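Local coordinates for protein leucyl-tRNA synthetase subunit alpha (Aquifex aeolicus, PDB 3O0A) that belongs to the synthetase that attaches leucine to its tRNA, here as the CP1 hydrolytic domain, which probably hydrolyses the wrong amino acid off mischarged tRNA, at residues K161-P166 with K180-S186. Numbering follows the deposited sequence.
Sequences KVVVKP and KGTLVNS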
ATOM      1  N   LYS A 161       9.429   7.580   5.067  1.00 24.02           N
ATOM      2  CA  LYS A 161      10.697   7.162   4.468  1.00 23.49           C
ATOM      3  C   LYS A 161      10.969   7.954   3.190  1.00 22.65           C
ATOM      4  O   LYS A 161      10.225   7.850   2.217  1.00 21.22           O
ATOM      5  CB  LYS A 161      10.668   5.658   4.174  1.00 22.46           C
ATOM      6  CG  LYS A 161      11.938   5.077   3.557  1.00 24.61           C
ATOM      7  CD  LYS A 161      11.724   3.584   3.355  1.00 26.31           C
ATOM      8  CE  LYS A 161      12.948   2.884   2.823  1.00 27.11           C
ATOM      9  NZ  LYS A 161      12.603   1.452   2.564  1.00 27.37           N
ATOM     10  N   VAL A 162      12.031   8.750   3.202  1.00 22.85           N
ATOM     11  CA  VAL A 162      12.385   9.562   2.036  1.00 23.00           C
ATOM     12  C   VAL A 162      13.078   8.718   0.968  1.00 22.21           C
ATOM     13  O   VAL A 162      14.043   8.013   1.266  1.00 22.07           O
ATOM     14  CB  VAL A 162      13.279  10.767   2.420  1.00 24.58           C
ATOM     15  CG1 VAL A 162      13.589  11.615   1.187  1.00 25.36           C
ATOM     16  CG2 VAL A 162      12.593  11.613   3.492  1.00 25.40           C
ATOM     17  N   VAL A 163      12.569   8.787  -0.264  1.00 21.56           N
ATOM     18  CA  VAL A 163      13.196   8.104  -1.407  1.00 21.37           C
ATOM     19  C   VAL A 163      13.471   8.998  -2.620  1.00 22.25           C
ATOM     20  O   VAL A 163      14.211   8.608  -3.508  1.00 21.97           O
ATOM     21  CB  VAL A 163      12.417   6.836  -1.859  1.00 19.76           C
ATOM     22  CG1 VAL A 163      12.552   5.739  -0.824  1.00 18.71           C
ATOM     23  CG2 VAL A 163      10.951   7.161  -2.154  1.00 19.19           C
ATOM     24  N   VAL A 164      12.861  10.178  -2.655  1.00 24.01           N
ATOM     25  CA  VAL A 164      13.111  11.160  -3.707  1.00 25.92           C
ATOM     26  C   VAL A 164      13.632  12.419  -3.030  1.00 28.72           C
ATOM     27  O   VAL A 164      12.890  13.127  -2.349  1.00 28.81           O
ATOM     28  CB  VAL A 164      11.841  11.476  -4.545  1.00 25.54           C
ATOM     29  CG1 VAL A 164      12.134  12.566  -5.577  1.00 26.45           C
ATOM     30  CG2 VAL A 164      11.317  10.212  -5.243  1.00 24.49           C
ATOM     31  N   LYS A 165      14.919  12.682  -3.201  1.00 31.35           N
ATOM     32  CA  LYS A 165      15.536  13.823  -2.545  1.00 34.70           C
ATOM     33  C   LYS A 165      15.486  15.074  -3.417  1.00 36.71           C
ATOM     34  O   LYS A 165      16.020  15.069  -4.527  1.00 36.51           O
ATOM     35  CB  LYS A 165      16.972  13.499  -2.146  1.00 36.10           C
ATOM     36  CG  LYS A 165      17.099  12.939  -0.737  1.00 38.15           C
ATOM     37  CD  LYS A 165      18.496  13.187  -0.184  1.00 42.61           C
ATOM     38  CE  LYS A 165      18.698  12.482   1.149  1.00 43.81           C
ATOM     39  NZ  LYS A 165      20.138  12.513   1.557  1.00 46.08           N
ATOM     40  N   PRO A 166      14.831  16.143  -2.919  1.00 38.40           N
ATOM     41  CA  PRO A 166      14.872  17.432  -3.604  1.00 40.77           C
ATOM     42  C   PRO A 166      16.259  18.060  -3.478  1.00 43.26           C
ATOM     43  O   PRO A 166      17.012  17.731  -2.555  1.00 43.65           O
ATOM     44  CB  PRO A 166      13.827  18.266  -2.854  1.00 41.32           C
ATOM     45  CG  PRO A 166      13.751  17.662  -1.509  1.00 40.20           C
ATOM     46  CD  PRO A 166      14.010  16.197  -1.693  1.00 38.41           C
ATOM     47  N   LYS A 180      10.074  16.396  -8.278  1.00 29.97           N
ATOM     48  CA  LYS A 180      11.145  15.555  -8.815  1.00 29.74           C
ATOM     49  C   LYS A 180      12.405  15.621  -7.949  1.00 29.55           C
ATOM     50  O   LYS A 180      12.606  16.572  -7.195  1.00 30.36           O
ATOM     51  CB  LYS A 180      11.459  15.968 -10.264  1.00 30.49           C
ATOM     52  CG  LYS A 180      10.259  15.843 -11.211  1.00 30.61           C
ATOM     53  CD  LYS A 180      10.561  16.315 -12.629  1.00 33.13           C
ATOM     54  CE  LYS A 180       9.263  16.488 -13.421  1.00 36.09           C
ATOM     55  NZ  LYS A 180       9.502  17.051 -14.785  1.00 38.73           N
ATOM     56  N   GLY A 181      13.255  14.604  -8.061  1.00 28.83           N
ATOM     57  CA  GLY A 181      14.515  14.574  -7.327  1.00 29.33           C
ATOM     58  C   GLY A 181      15.426  13.444  -7.765  1.00 28.58           C
ATOM     59  O   GLY A 181      15.301  12.938  -8.875  1.00 28.55           O
ATOM     60  N   THR A 182      16.364  13.070  -6.904  1.00 28.39           N
ATOM     61  CA  THR A 182      17.193  11.897  -7.157  1.00 27.76           C
ATOM     62  C   THR A 182      16.899  10.872  -6.080  1.00 26.24           C
ATOM     63  O   THR A 182      16.622  11.219  -4.923  1.00 25.86           O
ATOM     64  CB  THR A 182      18.713  12.200  -7.211  1.00 29.02           C
ATOM     65  OG1 THR A 182      19.153  12.703  -5.949  1.00 32.32           O
ATOM     66  CG2 THR A 182      19.026  13.225  -8.296  1.00 30.28           C
ATOM     67  N   LEU A 183      16.943   9.604  -6.460  1.00 24.80           N
ATOM     68  CA  LEU A 183      16.558   8.562  -5.525  1.00 23.78           C
ATOM     69  C   LEU A 183      17.578   8.335  -4.429  1.00 24.03           C
ATOM     70  O   LEU A 183      18.789   8.417  -4.650  1.00 24.64           O
ATOM     71  CB  LEU A 183      16.268   7.238  -6.242  1.00 22.79           C
ATOM     72  CG  LEU A 183      15.062   7.149  -7.188  1.00 23.99           C
ATOM     73  CD1 LEU A 183      14.677   5.688  -7.349  1.00 20.36           C
ATOM     74  CD2 LEU A 183      13.864   7.959  -6.763  1.00 26.68           C
ATOM     75  N   VAL A 184      17.045   8.051  -3.243  1.00 23.76           N
ATOM     76  CA  VAL A 184      17.809   7.609  -2.084  1.00 24.13           C
ATOM     77  C   VAL A 184      17.009   6.474  -1.461  1.00 23.14           C
ATOM     78  O   VAL A 184      15.831   6.305  -1.780  1.00 21.80           O
ATOM     79  CB  VAL A 184      17.997   8.742  -1.046  1.00 25.20           C
ATOM     80  CG1 VAL A 184      19.017   9.766  -1.537  1.00 27.65           C
ATOM     81  CG2 VAL A 184      16.656   9.403  -0.714  1.00 24.79           C
ATOM     82  N   ASN A 185      17.633   5.693  -0.579  1.00 23.42           N
ATOM     83  CA  ASN A 185      16.957   4.559   0.072  1.00 22.73           C
ATOM     84  C   ASN A 185      16.311   3.592  -0.931  1.00 21.21           C
ATOM     85  O   ASN A 185      15.319   2.908  -0.625  1.00 20.67           O
ATOM     86  CB  ASN A 185      15.925   5.050   1.108  1.00 23.15           C
ATOM     87  CG  ASN A 185      16.574   5.516   2.398  1.00 26.49           C
ATOM     88  OD1 ASN A 185      17.515   4.891   2.883  1.00 29.61           O
ATOM     89  ND2 ASN A 185      16.076   6.617   2.960  1.00 26.44           N
ATOM     90  N   SER A 186      16.889   3.540  -2.127  1.00 20.84           N
ATOM     91  CA  SER A 186      16.307   2.787  -3.223  1.00 19.88           C
ATOM     92  C   SER A 186      17.291   1.765  -3.781  1.00 20.33           C
ATOM     93  O   SER A 186      17.260   1.437  -4.968  1.00 19.61           O
ATOM     94  CB  SER A 186      15.809   3.747  -4.304  1.00 19.91           C
ATOM     95  OG  SER A 186      14.796   4.599  -3.790  1.00 19.17           O
TER
HETATM   96  O   HOH W   1      14.420   0.566   0.611  1.00 18.28           O
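K165 and T182 pair through both of their backbone amides, and the rest of the contact illustrates how a short strand pair satisfies its polar groups once regular pairing ends. K165 N reaches T182 O at 2.8 Å along a nearly straight N-H...O line (172°), and T182 N returns the bond to K165 O at 3.1 Å. That same carbonyl also receives a CA-H...O contact from G181. One residue on, V164 and L183 form a non-hydrogen-bonded pair, their CG2 and CD2 methyls meeting 3.7 Å apart on the face that L183 turns to helix 194-207. The two strands make a two-stranded antiparallel sheet within the CP1 editing domain, a beta hairpin with a long connection, whose 13 residues contain neither helix nor strand. Past V164 and L183 the strands end, yet V184 N still donates to V163 O at 2.9 Å, but from well above the carbonyl plane, and the CA-H of L183 approaches the same oxygen. V163 N turns elsewhere, to H145.

N185 takes over where the backbone stops pairing. With CG beside its own backbone N (chi1 -77°), its amide swings across so that ND2 meets V162 O at 3.0 Å, in the carbonyl plane, and with V162 O close to the plane of the N185 amide. The extended chain of K161 passes N185 CB and carries NZ to a water that also donates to N185 O; F51 O and the carboxylate of E120 hold the ammonium as well. Next along the chain, S186 OG donates to V184 O at 2.8 Å while resting against V163 CB; an alanine here would probably leave V184 O without that hydroxyl donor and V163 less closely covered. On the face that bears K165 and T182, the aliphatic chain of K165 crosses the V184 methyls at about a right angle, CG lying 3.6 Å from V184 CG2.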